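Local atomic coordinates of tRNA dimethylallyltransferase (Bacillus halodurans, PDB entry 3EXA), a protein that probably transfers a dimethylallyl group from dimethylallyl diphosphate to N6 of adenosine 37 in tRNAs that read codons beginning with uridine. Residues R41-K49 and M215-E223; V136-I146 and H155-L166. All blocks are in the same frame, centred on the assembly; numbering follows the deposited sequence.

Interaction 1 of 2, residues R41-K49 and M215-E223; sequences RGMDIGTAK and MVEEGLIDE
Ile45 and Glu223 reach past one another from facing sides, and together they supply about half of the surface buried in this contact. The Glu223 chain runs out extended, its CG anti to the backbone N (chi1 -175°), which carries the carboxylate from the first turn of helix 220-229 to the amide groups of the loop. Gly46 N gives its hydrogen to the syn lone pair of Glu223 OE1 at 2.6 Å, close to straight at 160°. Ile45 N bonds to Glu223 OE2 at 2.8 Å from the syn side, somewhat out of the carboxylate plane, and Asp44 N adds a weak, bent bond to that same oxygen. Tyr243 OH is a further partner of OE1, so both oxygens are held and the group can hardly rotate. In this P-loop NTPase-like fold, 41-49 belongs to the loop after strand 29-33, and here it meets helices 201-218 and 220-229. Between these helices the chain turns through a Schellman motif with Gly219 as its C-prime residue, and Ile45 fits against this turn and the end of the helix before it: its CD1 lies 3.5 Å from Glu218 O, its CG2 3.8 Å from Met215 CB. Met215, modelled as selenomethionine, bends at chi3 so that its CE closes on Ile45 O (3.0 Å) and lies 4.0 Å from Ala48 CB. On the other flank Leu220 CD1 rests on Gly46 CA at 3.5 Å.

Interaction 2 of 2, residues V136-I146 and H155-L166; sequences VQALHDKLSKI and HPNNYRRVIRAL
Leu166 is the side chain most buried by the contact. It drops between Leu139, Lys142, Leu143 and Ile146, four residues that border one groove of the segment 136-146. Its CD1 meets Leu139 CD1 at 3.5 Å and brushes the aliphatic part of Lys142, while its CD2 presses on Leu143 CB at 3.4 Å, slightly tighter than ordinary carbon contact. Leu139 is the reciprocal knob: its CG, anti to the backbone N (chi1 175°), carries the branch into the hollow formed by Tyr159, Val162, Ile163 and Leu166, with CG 3.8 Å from Val162 CG1 and CD2 3.8 Å from Ile163 CG1. At the other end Pro156 projects from the type I turn that runs from His155 to Asn158. Pro156 CB sits over one face of the His140 ring, 3.9 Å from its centroid and offset toward the rim, a CH-pi contact; the ring is kept in place by the bond from NE2 to Ile154 O. One turn earlier Val136 CG2 lies against Pro156 O (3.1 Å) and meets Tyr159 CB at 3.5 Å. No direct hydrogen bond crosses the contact, but a water donates to both Val136 O and Pro156 O and joins the two backbones. Helix 121-133 covers part of the leucine cluster through Phe130 and Leu127. With axes 9.9 Å apart and crossing at 29°, the pair packs knobs-into-holes, as in a small helical bundle; this one carries residues 160-164, which probably contact the substrate tRNA.

The two contacts lie on opposite sides of the chain's centre, with nearest atoms about 35 Å apart, and share no helix. Interaction 1 joins pieces far apart in sequence, a loop after strand 29-33 and the turn between two helices, and it lies near the P-loop, with the side chain of Ala48 about 6 Å from that of Thr12. Interaction 2 joins neighbours along the chain within an outlying helical unit. Both are only partly buried, yet their chemistry differs: a carboxylate held by backbone amides, flanked by an isoleucine, marks the first, interlocked aliphatic side chains and one bridging water the second. In this crystal assembly a second copy touches 155-166, Tyr159 packing on Leu103 of the neighbouring subunit, but not interaction 1.

Interaction 1 of 2, residues R41-K49 and M215-E223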
loop_
_atom_site.group_PDB
_atom_site.type_symbol
_atom_site.label_atom_id
_atom_site.label_comp_id
_atom_site.label_asym_id
_atom_site.label_seq_id
_atom_site.Cartn_x
_atom_site.Cartn_y
_atom_site.Cartn_z
ATOM N N ARG A 41 19.598 22.611 -10.868
ATOM C CA ARG A 41 20.523 23.415 -11.645
ATOM C C ARG A 41 19.829 24.518 -12.426
ATOM O O ARG A 41 18.698 24.355 -12.885
ATOM C CB ARG A 41 21.341 22.531 -12.586
ATOM C CG ARG A 41 20.656 21.263 -12.975
ATOM C CD ARG A 41 21.666 20.311 -13.538
ATOM N NE ARG A 41 21.140 18.956 -13.529
ATOM C CZ ARG A 41 21.823 17.887 -13.914
ATOM N NH1 ARG A 41 23.072 18.012 -14.345
ATOM N NH2 ARG A 41 21.255 16.690 -13.865
ATOM N N GLY A 42 20.528 25.644 -12.560
ATOM C CA GLY A 42 19.994 26.793 -13.268
ATOM C C GLY A 42 19.341 27.752 -12.291
ATOM O O GLY A 42 18.927 28.849 -12.666
HETATM N N MSE A 43 19.246 27.311 -11.038
HETATM C CA MSE A 43 18.661 28.084 -9.950
HETATM C C MSE A 43 19.782 28.331 -8.952
HETATM O O MSE A 43 19.884 27.652 -7.932
HETATM C CB MSE A 43 17.525 27.282 -9.300
HETATM C CG MSE A 43 16.286 27.162 -10.193
HETATM SE SE MSE A 43 14.974 25.836 -9.670
HETATM C CE MSE A 43 13.868 26.849 -8.455
ATOM N N ASP A 44 20.635 29.299 -9.256
ATOM C CA ASP A 44 21.768 29.592 -8.393
ATOM C C ASP A 44 21.516 30.766 -7.457
ATOM O O ASP A 44 21.839 30.708 -6.269
ATOM C CB ASP A 44 23.005 29.872 -9.251
ATOM C CG ASP A 44 23.252 28.791 -10.292
ATOM O OD1 ASP A 44 23.200 27.594 -9.930
ATOM O OD2 ASP A 44 23.508 29.137 -11.468
ATOM N N ILE A 45 20.929 31.830 -7.990
ATOM C CA ILE A 45 20.660 33.017 -7.193
ATOM C C ILE A 45 19.588 32.809 -6.143
ATOM O O ILE A 45 19.839 32.977 -4.953
ATOM C CB ILE A 45 20.251 34.178 -8.086
ATOM C CG1 ILE A 45 21.382 34.474 -9.070
ATOM C CG2 ILE A 45 19.925 35.385 -7.239
ATOM C CD1 ILE A 45 20.991 35.368 -10.207
ATOM N N GLY A 46 18.392 32.436 -6.578
ATOM C CA GLY A 46 17.304 32.231 -5.633
ATOM C C GLY A 46 17.591 31.211 -4.546
ATOM O O GLY A 46 16.956 31.226 -3.498
ATOM N N THR A 47 18.547 30.320 -4.770
ATOM C CA THR A 47 18.819 29.318 -3.756
ATOM C C THR A 47 20.108 29.566 -2.981
ATOM O O THR A 47 20.520 28.728 -2.173
ATOM C CB THR A 47 18.862 27.910 -4.368
ATOM O OG1 THR A 47 20.074 27.742 -5.108
ATOM C CG2 THR A 47 17.683 27.711 -5.309
ATOM N N ALA A 48 20.736 30.718 -3.212
ATOM C CA ALA A 48 21.982 31.062 -2.531
ATOM C C ALA A 48 22.960 29.901 -2.637
ATOM O O ALA A 48 23.588 29.503 -1.649
ATOM C CB ALA A 48 21.713 31.388 -1.066
ATOM N N LYS A 49 23.074 29.359 -3.846
ATOM C CA LYS A 49 23.958 28.231 -4.120
ATOM C C LYS A 49 25.410 28.585 -3.822
ATOM O O LYS A 49 25.880 29.679 -4.153
ATOM C CB LYS A 49 23.805 27.800 -5.583
ATOM C CG LYS A 49 24.389 26.434 -5.898
ATOM C CD LYS A 49 23.930 25.931 -7.266
ATOM C CE LYS A 49 22.439 25.615 -7.285
ATOM N NZ LYS A 49 21.940 25.346 -8.659
HETATM N N MSE A 215 19.996 39.101 -3.817
HETATM C CA MSE A 215 19.426 38.264 -4.863
HETATM C C MSE A 215 18.785 39.120 -5.949
HETATM O O MSE A 215 18.918 38.828 -7.138
HETATM C CB MSE A 215 18.366 37.318 -4.299
HETATM C CG MSE A 215 18.864 36.397 -3.213
HETATM SE SE MSE A 215 17.496 35.223 -2.523
HETATM C CE MSE A 215 18.614 33.653 -2.286
ATOM N N VAL A 216 18.083 40.172 -5.544
ATOM C CA VAL A 216 17.445 41.031 -6.521
ATOM C C VAL A 216 18.516 41.714 -7.356
ATOM O O VAL A 216 18.373 41.834 -8.564
ATOM C CB VAL A 216 16.564 42.084 -5.851
ATOM C CG1 VAL A 216 15.970 42.998 -6.900
ATOM C CG2 VAL A 216 15.468 41.397 -5.060
ATOM N N GLU A 217 19.594 42.139 -6.708
ATOM C CA GLU A 217 20.691 42.802 -7.396
ATOM C C GLU A 217 21.392 41.888 -8.390
ATOM O O GLU A 217 21.735 42.324 -9.486
ATOM C CB GLU A 217 21.716 43.334 -6.385
ATOM C CG GLU A 217 21.221 44.522 -5.556
ATOM C CD GLU A 217 22.312 45.141 -4.684
ATOM O OE1 GLU A 217 23.424 45.404 -5.198
ATOM O OE2 GLU A 217 22.050 45.382 -3.488
ATOM N N GLU A 218 21.600 40.626 -8.015
ATOM C CA GLU A 218 22.282 39.660 -8.885
ATOM C C GLU A 218 21.433 39.176 -10.047
ATOM O O GLU A 218 21.962 38.665 -11.028
ATOM C CB GLU A 218 22.746 38.454 -8.070
ATOM C CG GLU A 218 23.975 38.726 -7.229
ATOM C CD GLU A 218 24.115 37.759 -6.069
ATOM O OE1 GLU A 218 25.080 37.908 -5.294
ATOM O OE2 GLU A 218 23.260 36.854 -5.924
ATOM N N GLY A 219 20.117 39.326 -9.930
ATOM C CA GLY A 219 19.243 38.901 -11.005
ATOM C C GLY A 219 18.141 37.911 -10.665
ATOM O O GLY A 219 17.670 37.204 -11.552
ATOM N N LEU A 220 17.719 37.849 -9.408
ATOM C CA LEU A 220 16.657 36.923 -9.024
ATOM C C LEU A 220 15.509 36.961 -10.031
ATOM O O LEU A 220 15.130 35.930 -10.583
ATOM C CB LEU A 220 16.113 37.278 -7.640
ATOM C CG LEU A 220 15.009 36.334 -7.157
ATOM C CD1 LEU A 220 15.546 34.904 -7.135
ATOM C CD2 LEU A 220 14.537 36.755 -5.774
ATOM N N ILE A 221 14.970 38.159 -10.262
ATOM C CA ILE A 221 13.861 38.361 -11.197
ATOM C C ILE A 221 14.114 37.723 -12.562
ATOM O O ILE A 221 13.241 37.052 -13.108
ATOM C CB ILE A 221 13.573 39.872 -11.411
ATOM C CG1 ILE A 221 13.290 40.541 -10.071
ATOM C CG2 ILE A 221 12.381 40.041 -12.337
ATOM C CD1 ILE A 221 13.124 42.030 -10.160
ATOM N N ASP A 222 15.300 37.943 -13.115
ATOM C CA ASP A 222 15.636 37.364 -14.409
ATOM C C ASP A 222 15.633 35.852 -14.311
ATOM O O ASP A 222 15.126 35.168 -15.199
ATOM C CB ASP A 222 17.018 37.822 -14.864
ATOM C CG ASP A 222 17.028 39.252 -15.312
ATOM O OD1 ASP A 222 16.286 39.562 -16.283
ATOM O OD2 ASP A 222 17.771 40.056 -14.701
ATOM N N GLU A 223 16.208 35.344 -13.220
ATOM C CA GLU A 223 16.296 33.913 -12.975
ATOM C C GLU A 223 14.908 33.293 -12.920
ATOM O O GLU A 223 14.700 32.193 -13.430
ATOM C CB GLU A 223 17.049 33.638 -11.665
ATOM C CG GLU A 223 17.286 32.157 -11.395
ATOM C CD GLU A 223 18.012 31.890 -10.091
ATOM O OE1 GLU A 223 17.468 32.223 -9.015
ATOM O OE2 GLU A 223 19.134 31.345 -10.137
#

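Interaction 2 of 2, residues V136-I146 and H155-L166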
loop_
_atom_site.group_PDB
_atom_site.type_symbol
_atom_site.label_atom_id
_atom_site.label_comp_id
_atom_site.label_asym_id
_atom_site.label_seq_id
_atom_site.Cartn_x
_atom_site.Cartn_y
_atom_site.Cartn_z
ATOM N N VAL A 136 -23.040 -12.302 6.500
ATOM C CA VAL A 136 -22.479 -11.075 5.966
ATOM C C VAL A 136 -22.642 -10.030 7.065
ATOM O O VAL A 136 -21.874 -9.071 7.143
ATOM C CB VAL A 136 -23.195 -10.612 4.677
ATOM C CG1 VAL A 136 -24.573 -10.064 4.993
ATOM C CG2 VAL A 136 -22.352 -9.581 3.974
ATOM N N GLN A 137 -23.629 -10.216 7.934
ATOM C CA GLN A 137 -23.806 -9.260 9.016
ATOM C C GLN A 137 -22.820 -9.579 10.146
ATOM O O GLN A 137 -22.552 -8.729 10.999
ATOM C CB GLN A 137 -25.240 -9.272 9.552
ATOM C CG GLN A 137 -25.536 -10.422 10.475
ATOM C CD GLN A 137 -26.747 -10.171 11.348
ATOM O OE1 GLN A 137 -27.124 -11.023 12.154
ATOM N NE2 GLN A 137 -27.363 -9.000 11.197
ATOM N N ALA A 138 -22.287 -10.802 10.160
ATOM C CA ALA A 138 -21.299 -11.180 11.177
ATOM C C ALA A 138 -20.013 -10.392 10.901
ATOM O O ALA A 138 -19.329 -9.927 11.821
ATOM C CB ALA A 138 -21.017 -12.676 11.127
ATOM N N LEU A 139 -19.693 -10.245 9.618
ATOM C CA LEU A 139 -18.513 -9.499 9.199
ATOM C C LEU A 139 -18.768 -8.029 9.527
ATOM O O LEU A 139 -17.843 -7.247 9.769
ATOM C CB LEU A 139 -18.295 -9.650 7.697
ATOM C CG LEU A 139 -17.141 -8.802 7.172
ATOM C CD1 LEU A 139 -15.863 -9.321 7.759
ATOM C CD2 LEU A 139 -17.093 -8.842 5.659
ATOM N N HIS A 140 -20.050 -7.684 9.528
ATOM C CA HIS A 140 -20.509 -6.345 9.825
ATOM C C HIS A 140 -20.393 -6.138 11.328
ATOM O O HIS A 140 -19.976 -5.074 11.792
ATOM C CB HIS A 140 -21.961 -6.191 9.364
ATOM C CG HIS A 140 -22.438 -4.774 9.329
ATOM N ND1 HIS A 140 -23.026 -4.158 10.413
ATOM C CD2 HIS A 140 -22.389 -3.843 8.348
ATOM C CE1 HIS A 140 -23.320 -2.908 10.100
ATOM N NE2 HIS A 140 -22.942 -2.692 8.853
ATOM N N ASP A 141 -20.750 -7.160 12.096
ATOM C CA ASP A 141 -20.647 -7.044 13.545
ATOM C C ASP A 141 -19.176 -6.915 13.927
ATOM O O ASP A 141 -18.839 -6.228 14.892
ATOM C CB ASP A 141 -21.277 -8.252 14.245
ATOM C CG ASP A 141 -22.788 -8.308 14.066
ATOM O OD1 ASP A 141 -23.439 -7.240 14.126
ATOM O OD2 ASP A 141 -23.328 -9.418 13.873
ATOM N N LYS A 142 -18.303 -7.566 13.158
ATOM C CA LYS A 142 -16.867 -7.509 13.420
ATOM C C LYS A 142 -16.378 -6.069 13.352
ATOM O O LYS A 142 -15.627 -5.611 14.212
ATOM C CB LYS A 142 -16.094 -8.352 12.400
ATOM C CG LYS A 142 -14.571 -8.231 12.534
ATOM C CD LYS A 142 -13.833 -9.046 11.471
ATOM C CE LYS A 142 -13.870 -10.551 11.760
ATOM N NZ LYS A 142 -13.034 -10.954 12.945
ATOM N N LEU A 143 -16.810 -5.357 12.320
ATOM C CA LEU A 143 -16.407 -3.977 12.137
ATOM C C LEU A 143 -17.113 -3.067 13.143
ATOM O O LEU A 143 -16.533 -2.094 13.620
ATOM C CB LEU A 143 -16.706 -3.564 10.692
ATOM C CG LEU A 143 -16.348 -2.168 10.185
ATOM C CD1 LEU A 143 -17.492 -1.220 10.472
ATOM C CD2 LEU A 143 -15.051 -1.695 10.820
ATOM N N SER A 144 -18.355 -3.413 13.478
ATOM C CA SER A 144 -19.180 -2.649 14.424
ATOM C C SER A 144 -18.575 -2.643 15.837
ATOM O O SER A 144 -18.768 -1.700 16.607
ATOM C CB SER A 144 -20.600 -3.245 14.458
ATOM O OG SER A 144 -21.524 -2.413 15.134
ATOM N N LYS A 145 -17.845 -3.704 16.169
ATOM C CA LYS A 145 -17.209 -3.823 17.474
ATOM C C LYS A 145 -15.864 -3.086 17.504
ATOM O O LYS A 145 -15.308 -2.834 18.577
ATOM C CB LYS A 145 -16.984 -5.301 17.821
ATOM C CG LYS A 145 -16.261 -5.527 19.141
ATOM C CD LYS A 145 -15.597 -6.883 19.186
ATOM C CE LYS A 145 -14.607 -6.980 20.346
ATOM N NZ LYS A 145 -13.739 -8.206 20.249
ATOM N N ILE A 146 -15.348 -2.746 16.324
ATOM C CA ILE A 146 -14.064 -2.050 16.201
ATOM C C ILE A 146 -14.282 -0.584 15.796
ATOM O O ILE A 146 -13.358 0.227 15.819
ATOM C CB ILE A 146 -13.153 -2.766 15.145
ATOM C CG1 ILE A 146 -11.678 -2.677 15.550
ATOM C CG2 ILE A 146 -13.343 -2.139 13.781
ATOM C CD1 ILE A 146 -11.068 -1.287 15.456
ATOM N N HIS A 155 -24.536 -0.491 4.842
ATOM C CA HIS A 155 -25.503 -1.594 4.861
ATOM C C HIS A 155 -24.727 -2.897 4.960
ATOM O O HIS A 155 -23.778 -3.122 4.214
ATOM C CB HIS A 155 -26.326 -1.617 3.574
ATOM C CG HIS A 155 -27.591 -2.415 3.670
ATOM N ND1 HIS A 155 -28.141 -3.069 2.588
ATOM C CD2 HIS A 155 -28.458 -2.597 4.696
ATOM C CE1 HIS A 155 -29.292 -3.616 2.940
ATOM N NE2 HIS A 155 -29.508 -3.343 4.215
ATOM N N PRO A 156 -25.135 -3.784 5.879
ATOM C CA PRO A 156 -24.446 -5.067 6.052
ATOM C C PRO A 156 -24.306 -5.936 4.787
ATOM O O PRO A 156 -23.390 -6.754 4.701
ATOM C CB PRO A 156 -25.240 -5.738 7.185
ATOM C CG PRO A 156 -26.585 -5.082 7.125
ATOM C CD PRO A 156 -26.268 -3.655 6.813
ATOM N N ASN A 157 -25.191 -5.745 3.810
ATOM C CA ASN A 157 -25.140 -6.504 2.551
ATOM C C ASN A 157 -24.015 -5.984 1.641
ATOM O O ASN A 157 -23.697 -6.584 0.610
ATOM C CB ASN A 157 -26.481 -6.407 1.789
ATOM C CG ASN A 157 -27.535 -7.401 2.289
ATOM O OD1 ASN A 157 -27.909 -7.396 3.458
ATOM N ND2 ASN A 157 -28.022 -8.251 1.386
ATOM N N ASN A 158 -23.417 -4.860 2.014
ATOM C CA ASN A 158 -22.337 -4.299 1.212
ATOM C C ASN A 158 -21.006 -4.767 1.798
ATOM O O ASN A 158 -20.186 -3.953 2.199
ATOM C CB ASN A 158 -22.407 -2.770 1.242
ATOM C CG ASN A 158 -21.602 -2.125 0.128
ATOM O OD1 ASN A 158 -20.860 -2.799 -0.593
ATOM N ND2 ASN A 158 -21.742 -0.811 -0.016
ATOM N N TYR A 159 -20.801 -6.083 1.831
ATOM C CA TYR A 159 -19.593 -6.680 2.386
ATOM C C TYR A 159 -18.306 -6.169 1.757
ATOM O O TYR A 159 -17.249 -6.172 2.396
ATOM C CB TYR A 159 -19.628 -8.197 2.242
ATOM C CG TYR A 159 -19.461 -8.684 0.815
ATOM C CD1 TYR A 159 -20.571 -8.913 -0.004
ATOM C CD2 TYR A 159 -18.187 -8.927 0.286
ATOM C CE1 TYR A 159 -20.419 -9.376 -1.310
ATOM C CE2 TYR A 159 -18.021 -9.385 -1.020
ATOM C CZ TYR A 159 -19.140 -9.612 -1.812
ATOM O OH TYR A 159 -18.967 -10.100 -3.093
ATOM N N ARG A 160 -18.382 -5.746 0.503
ATOM C CA ARG A 160 -17.203 -5.241 -0.181
ATOM C C ARG A 160 -16.703 -3.977 0.508
ATOM O O ARG A 160 -15.501 -3.804 0.722
ATOM C CB ARG A 160 -17.525 -4.934 -1.645
ATOM C CG ARG A 160 -16.340 -5.159 -2.552
ATOM C CD ARG A 160 -15.957 -6.628 -2.518
ATOM N NE ARG A 160 -14.509 -6.825 -2.532
ATOM C CZ ARG A 160 -13.921 -8.015 -2.520
ATOM N NH1 ARG A 160 -14.655 -9.124 -2.494
ATOM N NH2 ARG A 160 -12.601 -8.097 -2.536
ATOM N N ARG A 161 -17.636 -3.099 0.858
ATOM C CA ARG A 161 -17.307 -1.848 1.524
ATOM C C ARG A 161 -16.944 -2.091 2.993
ATOM O O ARG A 161 -16.226 -1.301 3.600
ATOM C CB ARG A 161 -18.488 -0.881 1.409
ATOM C CG ARG A 161 -18.221 0.519 1.930
ATOM C CD ARG A 161 -19.396 1.438 1.610
ATOM N NE ARG A 161 -19.272 2.751 2.243
ATOM C CZ ARG A 161 -20.125 3.755 2.054
ATOM N NH1 ARG A 161 -21.169 3.602 1.248
ATOM N NH2 ARG A 161 -19.935 4.912 2.675
ATOM N N VAL A 162 -17.437 -3.188 3.561
ATOM C CA VAL A 162 -17.125 -3.523 4.944
ATOM C C VAL A 162 -15.713 -4.091 4.996
ATOM O O VAL A 162 -14.955 -3.807 5.916
ATOM C CB VAL A 162 -18.128 -4.548 5.509
ATOM C CG1 VAL A 162 -17.658 -5.067 6.867
ATOM C CG2 VAL A 162 -19.497 -3.896 5.641
ATOM N N ILE A 163 -15.346 -4.891 4.007
ATOM C CA ILE A 163 -13.995 -5.436 3.991
ATOM C C ILE A 163 -12.993 -4.289 3.858
ATOM O O ILE A 163 -11.933 -4.299 4.475
ATOM C CB ILE A 163 -13.801 -6.418 2.819
ATOM C CG1 ILE A 163 -14.502 -7.739 3.147
ATOM C CG2 ILE A 163 -12.313 -6.627 2.543
ATOM C CD1 ILE A 163 -14.436 -8.758 2.057
ATOM N N ARG A 164 -13.338 -3.305 3.038
ATOM C CA ARG A 164 -12.477 -2.151 2.818
ATOM C C ARG A 164 -12.228 -1.417 4.136
ATOM O O ARG A 164 -11.101 -1.036 4.442
ATOM C CB ARG A 164 -13.137 -1.218 1.803
ATOM C CG ARG A 164 -12.571 0.190 1.758
ATOM C CD ARG A 164 -11.153 0.229 1.216
ATOM N NE ARG A 164 -11.049 1.111 0.055
ATOM C CZ ARG A 164 -11.404 2.393 0.045
ATOM N NH1 ARG A 164 -11.896 2.965 1.139
ATOM N NH2 ARG A 164 -11.274 3.108 -1.064
ATOM N N ALA A 165 -13.288 -1.224 4.913
ATOM C CA ALA A 165 -13.185 -0.532 6.196
ATOM C C ALA A 165 -12.265 -1.260 7.168
ATOM O O ALA A 165 -11.466 -0.635 7.864
ATOM C CB ALA A 165 -14.567 -0.377 6.816
ATOM N N LEU A 166 -12.380 -2.581 7.221
ATOM C CA LEU A 166 -11.554 -3.360 8.128
ATOM C C LEU A 166 -10.084 -3.366 7.702
ATOM O O LEU A 166 -9.195 -3.467 8.545
ATOM C CB LEU A 166 -12.083 -4.798 8.229
ATOM C CG LEU A 166 -13.530 -4.979 8.737
ATOM C CD1 LEU A 166 -14.033 -6.385 8.416
ATOM C CD2 LEU A 166 -13.589 -4.720 10.232
HETATM O O HOH W 1 -20.809 -7.167 5.122
#